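HpcH/HpaI aldolase (PDB 3QZ6) is of undetermined function but belongs to the HpcH/HpaI aldolase/citrate lyase family and folds as a TIM barrel of eight parallel strands. Local coordinates at residues S161-Q166 against E198-A203; E101-T106 against I144-Q149; R176-D181 against P191-C196; W224-E227 against M232-W235; F213-A216 against A220-G223. All coordinates share one frame; numbering follows the deposited sequence.

Contact 1: residues S161-Q166 against E198-A203; sequences SILAVQ and EKVYRA
Leu163 reaches across to the helix segment 198-203 and meets Ala203 and Val200 with a single methyl group, an example of how one leucine methyl can make the whole contact between two short segments. Its CG stands anti to the carbonyl carbon (chi1 -58°), and the extended second torsion carries CD1 outward as the leading atom. That methyl lies 4.3 Å from Ala203 CB and about as near to that residue's main chain, with Leu163 CD1 4.2 Å from Ala203 C. Val200, one turn earlier, borders the same methyl: Leu163 CD1 is 4.5 Å from Val200 CG1 and 4.2 Å from Val200 O. CD1 therefore rests against a patch of helix made of two side chains and the main-chain atoms Ala203 C and Val200 O, the small alanine letting it come near the backbone. Ala204 and Gln207 of helix 191-207 also touch Leu163, and Ile159 adds to the join between the helices by packing on both Val200 and Ala203. The contact ties helix 159-163 to helix 191-207 in the outer layer of the TIM barrel. No hydrogen bond or charge crosses it, and the three touching residues are buried, which implies a join held by shape and the hydrophobic effect.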
# COMPACT_ATOMS: atom_id res chain seq x y z
N SER A 161 -16.10 6.93 -34.85
CA SER A 161 -17.04 5.82 -34.80
C SER A 161 -17.12 5.23 -33.39
O SER A 161 -18.19 4.91 -32.88
CB SER A 161 -16.61 4.74 -35.80
OG SER A 161 -17.51 3.66 -35.79
N ILE A 162 -15.97 5.09 -32.74
CA ILE A 162 -15.97 4.53 -31.40
C ILE A 162 -16.70 5.44 -30.41
O ILE A 162 -17.54 4.98 -29.64
CB ILE A 162 -14.55 4.22 -30.93
CG1 ILE A 162 -13.95 3.12 -31.80
CG2 ILE A 162 -14.54 3.84 -29.43
CD1 ILE A 162 -12.45 2.90 -31.64
N LEU A 163 -16.39 6.73 -30.46
CA LEU A 163 -16.94 7.68 -29.48
C LEU A 163 -18.37 8.14 -29.77
O LEU A 163 -18.98 8.79 -28.92
CB LEU A 163 -16.01 8.89 -29.32
CG LEU A 163 -14.59 8.56 -28.89
CD1 LEU A 163 -13.79 9.83 -28.62
CD2 LEU A 163 -14.61 7.67 -27.65
N ALA A 164 -18.90 7.83 -30.95
CA ALA A 164 -20.27 8.22 -31.29
C ALA A 164 -21.31 7.26 -30.71
O ALA A 164 -22.50 7.55 -30.72
CB ALA A 164 -20.44 8.32 -32.82
N VAL A 165 -20.86 6.11 -30.21
CA VAL A 165 -21.79 5.14 -29.63
C VAL A 165 -22.49 5.76 -28.43
O VAL A 165 -21.85 6.31 -27.54
CB VAL A 165 -21.07 3.83 -29.23
CG1 VAL A 165 -22.01 2.93 -28.46
CG2 VAL A 165 -20.54 3.10 -30.48
N GLN A 166 -23.81 5.67 -28.41
CA GLN A 166 -24.60 6.20 -27.31
C GLN A 166 -24.29 5.44 -26.01
O GLN A 166 -24.27 4.21 -25.99
CB GLN A 166 -26.09 6.10 -27.63
CG GLN A 166 -27.01 6.62 -26.54
CD GLN A 166 -28.48 6.37 -26.86
OE1 GLN A 166 -28.99 5.27 -26.63
NE2 GLN A 166 -29.15 7.38 -27.40
N GLU A 198 -4.09 14.12 -29.29
CA GLU A 198 -4.75 15.29 -29.87
C GLU A 198 -5.88 14.88 -30.80
O GLU A 198 -6.97 15.45 -30.75
CB GLU A 198 -3.75 16.18 -30.63
CG GLU A 198 -2.66 16.81 -29.77
CD GLU A 198 -3.14 18.05 -29.02
OE1 GLU A 198 -4.36 18.21 -28.83
OE2 GLU A 198 -2.28 18.87 -28.62
N LYS A 199 -5.62 13.89 -31.65
CA LYS A 199 -6.63 13.41 -32.59
C LYS A 199 -7.83 12.88 -31.82
O LYS A 199 -8.97 13.14 -32.19
CB LYS A 199 -6.08 12.31 -33.49
CG LYS A 199 -5.22 12.81 -34.64
CD LYS A 199 -4.66 11.65 -35.45
CE LYS A 199 -3.74 12.15 -36.56
NZ LYS A 199 -3.05 11.04 -37.25
N VAL A 200 -7.58 12.14 -30.76
CA VAL A 200 -8.68 11.58 -29.99
C VAL A 200 -9.46 12.67 -29.27
O VAL A 200 -10.69 12.64 -29.22
CB VAL A 200 -8.19 10.52 -28.98
CG1 VAL A 200 -9.34 10.11 -28.05
CG2 VAL A 200 -7.63 9.31 -29.74
N TYR A 201 -8.76 13.64 -28.70
CA TYR A 201 -9.43 14.73 -28.01
C TYR A 201 -10.34 15.54 -28.96
O TYR A 201 -11.45 15.93 -28.60
CB TYR A 201 -8.40 15.65 -27.34
CG TYR A 201 -7.96 15.19 -25.96
CD1 TYR A 201 -8.34 13.95 -25.45
CD2 TYR A 201 -7.17 16.00 -25.16
CE1 TYR A 201 -7.93 13.54 -24.18
CE2 TYR A 201 -6.75 15.60 -23.90
CZ TYR A 201 -7.13 14.37 -23.42
OH TYR A 201 -6.72 14.00 -22.16
N ARG A 202 -9.89 15.77 -30.18
CA ARG A 202 -10.74 16.47 -31.15
C ARG A 202 -12.01 15.68 -31.44
O ARG A 202 -13.09 16.26 -31.54
CB ARG A 202 -9.98 16.74 -32.45
CG ARG A 202 -8.96 17.85 -32.33
CD ARG A 202 -8.25 18.08 -33.65
NE ARG A 202 -6.81 18.09 -33.47
CZ ARG A 202 -5.98 17.29 -34.11
NH1 ARG A 202 -6.46 16.43 -34.99
NH2 ARG A 202 -4.67 17.35 -33.89
N ALA A 203 -11.90 14.36 -31.55
CA ALA A 203 -13.08 13.53 -31.76
C ALA A 203 -13.99 13.55 -30.54
O ALA A 203 -15.22 13.59 -30.66
CB ALA A 203 -12.69 12.10 -32.12

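Contact 2: residues E101-T106 against I144-Q149; sequences ETMRET and IFIMAQ
Ile146 and Met103, a selenomethionine in this crystal, bury the most surface where helix 100-110 lies over strand 145-150, with Thr106 next. Ile146 turns from the strand toward the helix and presents two methyls to a third: its CG2 is 4.0 Å from Thr106 CG2, and Ile146 CD1 is 4.1 Å from the same Thr106 methyl. The two side chains run past one another in opposite directions, and the threonine methyl lies against both branches of the isoleucine, CG2 and the CD1 tip of the other. Met103 gets there by bending. Its CB does not aim at the strand, but turns at chi2 (-58°) and chi3 bring the selenium down to Ala148 CB at 3.8 Å, while Met103 SE stays farther from Ile146 CG2, at 4.4 Å. In a TIM barrel the helices pack outside the strands, and here the local axes pass 10.2 Å apart with their directions 160° from parallel, nearly antiparallel. Thr106 divides its two branches between tasks. With CG2 anti to the backbone N and facing the strand, OG1 turns back to donate to Thr102 O at 2.9 Å, a bond that satisfies the buried hydroxyl within its own helix. Thr102 O also accepts from Thr106 N, the two donors reaching it from opposite faces of its plane. Ile94 of the adjoining strand 91-94 touches both Met103 and Thr106, and Phe92 packs on Ile146.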
# COMPACT_ATOMS: atom_id res chain seq x y z
N GLU A 101 -18.40 -1.60 -32.07
CA GLU A 101 -19.12 -2.78 -31.62
C GLU A 101 -18.81 -3.11 -30.15
O GLU A 101 -19.70 -3.48 -29.39
CB GLU A 101 -18.82 -3.98 -32.51
CG GLU A 101 -19.54 -5.26 -32.08
CD GLU A 101 -21.05 -5.05 -31.87
OE1 GLU A 101 -21.69 -4.38 -32.71
OE2 GLU A 101 -21.58 -5.57 -30.85
N THR A 102 -17.55 -2.96 -29.75
CA THR A 102 -17.17 -3.21 -28.36
C THR A 102 -17.94 -2.29 -27.42
O THR A 102 -18.39 -2.71 -26.36
CB THR A 102 -15.66 -3.02 -28.17
OG1 THR A 102 -14.96 -3.99 -28.95
CG2 THR A 102 -15.28 -3.18 -26.70
N MSE A 103 -18.07 -1.03 -27.81
CA MSE A 103 -18.82 -0.07 -27.01
C MSE A 103 -20.31 -0.38 -27.01
O MSE A 103 -20.97 -0.27 -25.97
CB MSE A 103 -18.58 1.35 -27.52
CG MSE A 103 -17.18 1.87 -27.27
SE MSE A 103 -16.70 1.86 -25.36
CE MSE A 103 -15.81 0.24 -25.30
N ARG A 104 -20.86 -0.77 -28.16
CA ARG A 104 -22.27 -1.12 -28.20
C ARG A 104 -22.56 -2.27 -27.25
O ARG A 104 -23.56 -2.26 -26.53
CB ARG A 104 -22.74 -1.45 -29.62
CG ARG A 104 -22.92 -0.21 -30.50
CD ARG A 104 -23.68 -0.52 -31.78
NE ARG A 104 -22.86 -1.25 -32.74
CZ ARG A 104 -22.11 -0.66 -33.67
NH1 ARG A 104 -21.38 -1.40 -34.50
NH2 ARG A 104 -22.10 0.67 -33.77
N GLU A 105 -21.68 -3.26 -27.23
CA GLU A 105 -21.87 -4.43 -26.39
C GLU A 105 -21.69 -4.08 -24.91
O GLU A 105 -22.44 -4.57 -24.06
CB GLU A 105 -20.90 -5.53 -26.81
CG GLU A 105 -21.03 -6.81 -26.00
CD GLU A 105 -22.34 -7.55 -26.26
OE1 GLU A 105 -23.14 -7.11 -27.12
OE2 GLU A 105 -22.56 -8.58 -25.59
N THR A 106 -20.72 -3.24 -24.60
CA THR A 106 -20.56 -2.76 -23.22
C THR A 106 -21.82 -2.05 -22.74
O THR A 106 -22.34 -2.33 -21.66
CB THR A 106 -19.38 -1.81 -23.08
OG1 THR A 106 -18.18 -2.46 -23.51
CG2 THR A 106 -19.23 -1.40 -21.61
N ILE A 144 -24.49 5.33 -14.44
CA ILE A 144 -23.49 4.34 -14.85
C ILE A 144 -22.43 5.00 -15.73
O ILE A 144 -22.76 5.75 -16.64
CB ILE A 144 -24.14 3.21 -15.66
CG1 ILE A 144 -25.18 2.49 -14.81
CG2 ILE A 144 -23.10 2.22 -16.16
CD1 ILE A 144 -24.67 2.10 -13.47
N PHE A 145 -21.16 4.69 -15.47
CA PHE A 145 -20.05 5.37 -16.15
C PHE A 145 -19.29 4.41 -17.06
O PHE A 145 -18.78 3.39 -16.61
CB PHE A 145 -19.09 5.97 -15.10
CG PHE A 145 -17.94 6.72 -15.70
CD1 PHE A 145 -18.11 8.00 -16.20
CD2 PHE A 145 -16.68 6.14 -15.78
CE1 PHE A 145 -17.05 8.70 -16.76
CE2 PHE A 145 -15.61 6.83 -16.34
CZ PHE A 145 -15.80 8.11 -16.83
N ILE A 146 -19.21 4.74 -18.35
CA ILE A 146 -18.49 3.89 -19.30
C ILE A 146 -17.37 4.68 -19.94
O ILE A 146 -17.61 5.71 -20.56
CB ILE A 146 -19.41 3.41 -20.45
CG1 ILE A 146 -20.62 2.63 -19.90
CG2 ILE A 146 -18.61 2.55 -21.43
CD1 ILE A 146 -20.25 1.54 -18.95
N MSE A 147 -16.14 4.19 -19.82
CA MSE A 147 -15.00 4.92 -20.38
C MSE A 147 -14.19 4.04 -21.31
O MSE A 147 -13.82 2.92 -20.94
CB MSE A 147 -14.12 5.47 -19.26
CG MSE A 147 -12.88 6.20 -19.75
SE MSE A 147 -12.06 7.30 -18.36
CE MSE A 147 -11.42 5.85 -17.21
N ALA A 148 -13.94 4.53 -22.53
CA ALA A 148 -13.15 3.76 -23.50
C ALA A 148 -11.66 4.07 -23.35
O ALA A 148 -11.25 5.22 -23.33
CB ALA A 148 -13.61 4.05 -24.93
N GLN A 149 -10.85 3.03 -23.23
CA GLN A 149 -9.41 3.23 -23.22
C GLN A 149 -8.82 2.91 -24.59
O GLN A 149 -9.04 1.83 -25.13
CB GLN A 149 -8.73 2.39 -22.14
CG GLN A 149 -7.22 2.55 -22.17
CD GLN A 149 -6.49 1.39 -21.51
OE1 GLN A 149 -5.94 1.53 -20.42
NE2 GLN A 149 -6.48 0.24 -22.18

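Contact 3: residues R176-D181 against P191-C196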
# COMPACT_ATOMS: atom_id res chain seq x y z
N ARG A 176 1.37 2.92 -22.61
CA ARG A 176 2.38 1.90 -22.85
C ARG A 176 2.02 1.05 -24.07
O ARG A 176 2.85 0.86 -24.96
CB ARG A 176 2.56 1.00 -21.62
CG ARG A 176 3.68 -0.05 -21.78
CD ARG A 176 4.06 -0.65 -20.43
NE ARG A 176 4.63 0.38 -19.57
CZ ARG A 176 4.45 0.44 -18.25
NH1 ARG A 176 3.72 -0.47 -17.63
NH2 ARG A 176 5.00 1.42 -17.54
N ASP A 177 0.79 0.55 -24.11
CA ASP A 177 0.35 -0.24 -25.26
C ASP A 177 0.32 0.61 -26.53
O ASP A 177 0.69 0.14 -27.60
CB ASP A 177 -1.03 -0.88 -25.02
CG ASP A 177 -0.96 -2.15 -24.15
OD1 ASP A 177 -0.11 -3.03 -24.41
OD2 ASP A 177 -1.76 -2.26 -23.20
N LEU A 178 -0.14 1.85 -26.41
CA LEU A 178 -0.21 2.72 -27.58
C LEU A 178 1.18 2.96 -28.14
O LEU A 178 1.41 2.84 -29.34
CB LEU A 178 -0.87 4.05 -27.24
CG LEU A 178 -1.02 5.04 -28.40
CD1 LEU A 178 -1.89 4.48 -29.53
CD2 LEU A 178 -1.60 6.35 -27.88
N SER A 179 2.13 3.29 -27.26
CA SER A 179 3.51 3.48 -27.70
C SER A 179 4.01 2.19 -28.35
O SER A 179 4.76 2.22 -29.32
CB SER A 179 4.42 3.91 -26.54
OG SER A 179 4.53 2.89 -25.55
N ASN A 180 3.59 1.05 -27.82
CA ASN A 180 3.97 -0.22 -28.42
C ASN A 180 3.41 -0.34 -29.82
O ASN A 180 4.11 -0.77 -30.74
CB ASN A 180 3.53 -1.42 -27.57
CG ASN A 180 4.20 -2.72 -28.02
OD1 ASN A 180 5.29 -2.71 -28.61
ND2 ASN A 180 3.56 -3.84 -27.73
N ASP A 181 2.15 0.05 -29.99
CA ASP A 181 1.51 -0.05 -31.30
C ASP A 181 2.16 0.91 -32.30
O ASP A 181 2.10 0.67 -33.51
CB ASP A 181 0.01 0.22 -31.21
CG ASP A 181 -0.77 -0.46 -32.34
OD1 ASP A 181 -0.47 -1.64 -32.64
OD2 ASP A 181 -1.68 0.17 -32.92
N PRO A 191 6.53 12.60 -29.31
CA PRO A 191 5.59 13.45 -30.04
C PRO A 191 4.50 12.65 -30.77
O PRO A 191 3.36 13.12 -30.81
CB PRO A 191 6.49 14.17 -31.05
CG PRO A 191 7.80 14.27 -30.34
CD PRO A 191 7.93 12.98 -29.56
N LYS A 192 4.84 11.49 -31.32
CA LYS A 192 3.84 10.67 -32.02
C LYS A 192 2.70 10.25 -31.09
O LYS A 192 1.55 10.13 -31.50
CB LYS A 192 4.48 9.43 -32.66
CG LYS A 192 5.29 9.71 -33.92
CD LYS A 192 6.03 8.45 -34.38
CE LYS A 192 5.41 7.85 -35.64
NZ LYS A 192 5.67 6.38 -35.73
N VAL A 193 3.03 10.00 -29.83
CA VAL A 193 2.02 9.63 -28.85
C VAL A 193 1.07 10.81 -28.61
O VAL A 193 -0.15 10.65 -28.64
CB VAL A 193 2.67 9.17 -27.52
CG1 VAL A 193 1.62 8.99 -26.45
CG2 VAL A 193 3.43 7.87 -27.74
N TYR A 194 1.63 12.00 -28.39
CA TYR A 194 0.82 13.19 -28.21
C TYR A 194 -0.04 13.55 -29.43
O TYR A 194 -1.16 14.05 -29.28
CB TYR A 194 1.69 14.37 -27.75
CG TYR A 194 1.97 14.31 -26.27
CD1 TYR A 194 3.08 13.64 -25.78
CD2 TYR A 194 1.09 14.86 -25.35
CE1 TYR A 194 3.33 13.56 -24.43
CE2 TYR A 194 1.32 14.78 -23.99
CZ TYR A 194 2.45 14.13 -23.54
OH TYR A 194 2.69 14.04 -22.19
N GLU A 195 0.46 13.28 -30.63
CA GLU A 195 -0.35 13.45 -31.84
C GLU A 195 -1.62 12.62 -31.76
O GLU A 195 -2.71 13.10 -32.07
CB GLU A 195 0.43 13.04 -33.09
CG GLU A 195 1.52 14.00 -33.51
CD GLU A 195 2.28 13.50 -34.73
OE1 GLU A 195 1.66 12.82 -35.58
OE2 GLU A 195 3.50 13.78 -34.83
N CYS A 196 -1.48 11.35 -31.35
CA CYS A 196 -2.63 10.49 -31.16
C CYS A 196 -3.60 11.09 -30.13
O CYS A 196 -4.81 11.14 -30.36
CB CYS A 196 -2.20 9.08 -30.70
SG CYS A 196 -1.32 8.12 -31.95
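Leu178 and Cys196 provide the nearest approach between helix 175-181 and the start of helix 191-207, and the contact between them is apolar. The leucine has CG anti to the backbone N (chi1 -179°), which sends its branched end toward the second helix. There CD2 does the touching: Leu178 CD2 is 4.0 Å from Cys196 CB and 4.4 Å from Val193 CG1. One methyl thus meets two residues a turn apart. The two methyls of Val193 divide the work: CG1 meets Leu178, and Val193 CG2 lies 4.3 Å from Ser179 CB. The serine takes part through its methylene carbon, and its hydroxyl is engaged elsewhere.

The polar bonds of Ser179 do not cross to the second helix segment, and no hydrogen bond links the two segments. Ser179 OG accepts from Gly186 N, in the loop that joins the helices, and the carbonyls of Arg176 and Pro175 both lie near it. This fastens the first helix to the connection that follows it: the hydroxyl is tied to the loop while the serine CB packs against Val193.

The helix segments are steeply inclined, at 111° between their directions, with axes 10.1 Å apart at closest approach; the backbones come nearest at Ser179 and Val193. Helix 175-181 follows strand 170-173 of the barrel, and helix 191-207 leads on to strand 210-215. The intervening residues touch the same patch, Leu182 on Val193 and Thr188 on Ser179, while Tyr194 meets the ring of Trp224 from helix 223-227 edge-to-face.

Contact 4: residues W224-E227 against M232-W235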
# COMPACT_ATOMS: atom_id res chain seq x y z
N TRP A 224 -0.81 19.22 -19.00
CA TRP A 224 -1.12 19.12 -20.42
C TRP A 224 -2.59 18.80 -20.66
O TRP A 224 -3.23 19.40 -21.52
CB TRP A 224 -0.24 18.05 -21.08
CG TRP A 224 -0.38 17.98 -22.57
CD1 TRP A 224 0.36 18.66 -23.50
CD2 TRP A 224 -1.33 17.19 -23.31
NE1 TRP A 224 -0.06 18.33 -24.76
CE2 TRP A 224 -1.09 17.44 -24.68
CE3 TRP A 224 -2.34 16.30 -22.95
CZ2 TRP A 224 -1.84 16.83 -25.68
CZ3 TRP A 224 -3.09 15.70 -23.95
CH2 TRP A 224 -2.83 15.96 -25.30
N ALA A 225 -3.12 17.85 -19.90
CA ALA A 225 -4.50 17.41 -20.08
C ALA A 225 -5.48 18.44 -19.53
O ALA A 225 -6.53 18.71 -20.12
CB ALA A 225 -4.72 16.05 -19.40
N VAL A 226 -5.13 19.01 -18.39
CA VAL A 226 -5.99 20.00 -17.75
C VAL A 226 -6.17 21.23 -18.64
O VAL A 226 -7.29 21.74 -18.79
CB VAL A 226 -5.44 20.39 -16.36
CG1 VAL A 226 -6.16 21.63 -15.82
CG2 VAL A 226 -5.59 19.20 -15.38
N GLU A 227 -5.08 21.69 -19.26
CA GLU A 227 -5.15 22.79 -20.24
C GLU A 227 -6.17 22.50 -21.34
O GLU A 227 -6.81 23.42 -21.87
CB GLU A 227 -3.79 22.98 -20.93
CG GLU A 227 -2.80 23.84 -20.19
CD GLU A 227 -1.52 24.04 -21.00
OE1 GLU A 227 -1.27 23.24 -21.93
OE2 GLU A 227 -0.77 24.99 -20.69
N MSE A 232 -11.43 13.84 -16.55
CA MSE A 232 -11.08 12.56 -15.92
C MSE A 232 -9.58 12.43 -15.78
O MSE A 232 -8.89 12.02 -16.71
CB MSE A 232 -11.64 11.38 -16.71
CG MSE A 232 -13.10 11.08 -16.45
SE MSE A 232 -13.45 10.44 -14.63
CE MSE A 232 -12.59 8.69 -14.71
N LEU A 233 -9.06 12.77 -14.60
CA LEU A 233 -7.62 12.78 -14.39
C LEU A 233 -7.22 11.55 -13.59
O LEU A 233 -7.67 11.37 -12.47
CB LEU A 233 -7.20 14.05 -13.66
CG LEU A 233 -7.76 15.33 -14.29
CD1 LEU A 233 -7.43 16.55 -13.43
CD2 LEU A 233 -7.23 15.50 -15.72
N LEU A 234 -6.36 10.73 -14.19
CA LEU A 234 -5.94 9.46 -13.59
C LEU A 234 -4.43 9.48 -13.39
O LEU A 234 -3.67 9.48 -14.36
CB LEU A 234 -6.32 8.31 -14.53
CG LEU A 234 -6.02 6.91 -14.00
CD1 LEU A 234 -6.79 6.67 -12.72
CD2 LEU A 234 -6.36 5.84 -15.05
N TRP A 235 -3.99 9.48 -12.14
CA TRP A 235 -2.57 9.65 -11.84
C TRP A 235 -1.99 8.50 -11.03
O TRP A 235 -2.48 8.18 -9.95
CB TRP A 235 -2.33 10.97 -11.09
CG TRP A 235 -0.96 11.04 -10.47
CD1 TRP A 235 0.23 11.18 -11.13
CD2 TRP A 235 -0.64 10.96 -9.08
NE1 TRP A 235 1.27 11.18 -10.24
CE2 TRP A 235 0.76 11.05 -8.97
CE3 TRP A 235 -1.39 10.82 -7.92
CZ2 TRP A 235 1.42 10.99 -7.74
CZ3 TRP A 235 -0.74 10.76 -6.70
CH2 TRP A 235 0.64 10.86 -6.63
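The short helix segment 224-227 packs against strand segment 232-235 with the backbones nearest at Ala225 and Leu233, whose CA atoms are 8.0 Å apart. Across that distance one leucine does most of the work. Leu233 points from the strand toward the helix with CG anti to the carbonyl carbon (chi1 -50°), and its two methyls both meet the same atom of Val226. Val226 CG2 lies 3.8 Å from Leu233 CD1 and 4.1 Å from Leu233 CD2, so a single valine methyl faces both tips of the leucine. The two side chains cross at about a right angle, which brings that branch of the valine across the end of the leucine. Ala225 also approaches CD2, more loosely: Ala225 CB is 4.5 Å from Leu233 CD2, although the alanine aims directly at the strand.

This is the last helix-to-strand step in a beta-alpha-beta unit, in which strand 210-215 is followed by helix 223-227 and then by strand 232-237, parallel to the first. Ala225 packs on Phe213 of the preceding strand as well as on Leu233, so the helix touches both strands of the unit; Met222, from the loop before the helix, also packs on Leu233. The second subunit closes over the same spot, with Pro257 of that subunit on Val226 and Ile253 of that subunit on Leu233.

All three residues that touch are buried and none offers a polar side-chain atom. The chemistry is that of an apolar seam, continuous with the dimer interface and resting on the burial of aliphatic groups, since no hydrogen bond or charge pair spans it.

Contact 5: residues F213-A216 against A220-G223; sequences FFTA and AKMG
Met222, a selenomethionine here, approaches Phe213 and Thr215 from the turn that follows their strand, and its side chain can be traced outward to see how a bent chain reaches two residues of the strand. CB does not itself point at the strand. CG stands anti to the backbone N (chi1 -167°), and bends at the next two torsions swing the end toward the strand. The selenium is the first atom to meet it: Met222 SE is 3.8 Å from Phe213 O and 3.9 Å from Phe213 CD2. It sits at the edge of the ring, near its plane, 5.3 Å from the Phe213 centroid and 77° off the normal, which makes this an edge-on Met-aromatic contact. The terminal methyl continues to the next residue on the same side of the strand, with Met222 CE 3.6 Å from Thr215 CG2. The other branch of that threonine meets the residue before Met222, Thr215 OG1 lying 3.7 Å from Lys221 CB, after which the lysine chain leads away. The turn thus folds back over strand 210-215 before helix 223-227 begins. Beyond it, Met222 packs on Leu233 and Trp235 of the adjoining strand 232-237 and on Leu256 of the second subunit, while Tyr197 of helix 191-207 meets the Phe213 ring edge-to-face.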
# COMPACT_ATOMS: atom_id res chain seq x y z
N PHE A 213 -7.19 11.47 -19.01
CA PHE A 213 -5.76 11.35 -19.26
C PHE A 213 -5.08 10.59 -18.13
O PHE A 213 -5.37 10.82 -16.96
CB PHE A 213 -5.12 12.73 -19.39
CG PHE A 213 -3.71 12.70 -19.94
CD1 PHE A 213 -3.50 12.67 -21.31
CD2 PHE A 213 -2.61 12.70 -19.09
CE1 PHE A 213 -2.20 12.65 -21.83
CE2 PHE A 213 -1.32 12.68 -19.60
CZ PHE A 213 -1.12 12.66 -20.98
N PHE A 214 -4.18 9.68 -18.50
CA PHE A 214 -3.39 8.96 -17.51
C PHE A 214 -1.94 9.36 -17.55
O PHE A 214 -1.31 9.33 -18.61
CB PHE A 214 -3.47 7.46 -17.75
CG PHE A 214 -2.55 6.67 -16.85
CD1 PHE A 214 -2.81 6.56 -15.49
CD2 PHE A 214 -1.41 6.06 -17.35
CE1 PHE A 214 -1.97 5.82 -14.65
CE2 PHE A 214 -0.56 5.33 -16.52
CZ PHE A 214 -0.84 5.21 -15.16
N THR A 215 -1.39 9.70 -16.39
CA THR A 215 0.05 9.88 -16.29
C THR A 215 0.59 8.98 -15.18
O THR A 215 0.02 8.90 -14.09
CB THR A 215 0.45 11.35 -16.13
OG1 THR A 215 1.86 11.48 -16.33
CG2 THR A 215 0.07 11.87 -14.76
N ALA A 216 1.67 8.27 -15.49
CA ALA A 216 2.10 7.13 -14.68
C ALA A 216 2.94 7.51 -13.48
O ALA A 216 2.96 6.80 -12.47
CB ALA A 216 2.84 6.11 -15.54
N ALA A 220 2.77 16.58 -12.13
CA ALA A 220 2.83 17.83 -12.89
C ALA A 220 2.50 17.64 -14.38
O ALA A 220 1.95 18.53 -15.02
CB ALA A 220 4.18 18.51 -12.70
N LYS A 221 2.83 16.47 -14.93
CA LYS A 221 2.57 16.20 -16.34
C LYS A 221 1.07 16.21 -16.65
O LYS A 221 0.68 16.15 -17.82
CB LYS A 221 3.17 14.87 -16.78
CG LYS A 221 4.62 14.68 -16.36
CD LYS A 221 5.56 15.53 -17.17
CE LYS A 221 5.76 14.95 -18.56
NZ LYS A 221 6.61 15.85 -19.39
N MSE A 222 0.23 16.25 -15.62
CA MSE A 222 -1.21 16.31 -15.85
C MSE A 222 -1.63 17.69 -16.39
O MSE A 222 -2.73 17.85 -16.90
CB MSE A 222 -1.99 15.99 -14.57
CG MSE A 222 -3.47 15.74 -14.82
SE MSE A 222 -3.83 13.94 -15.55
CE MSE A 222 -3.20 13.02 -13.96
N GLY A 223 -0.74 18.67 -16.27
CA GLY A 223 -1.04 20.02 -16.73
C GLY A 223 -1.48 20.03 -18.18
O GLY A 223 -2.42 20.74 -18.55

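Overall arrangement
From the N terminus, contact 2 closes first, bringing helix 100-110 back to strand 145-150. Contact 1 then opens on helix 159-163 and closes on helix 191-207; nested within its loop is contact 3, which joins helix 175-181 to the start of that same long helix. Contacts 5 and 4 follow in series, folding the chain after strand 210-215 back onto it and then setting helix 223-227 against strand 232-237. Their centres are 5 Å apart, and both touch the second subunit. Side chains bridge the groups: Val165 packs on Met103, Tyr201 on Trp224, and Met147 on Met232 between strands of the closed barrel.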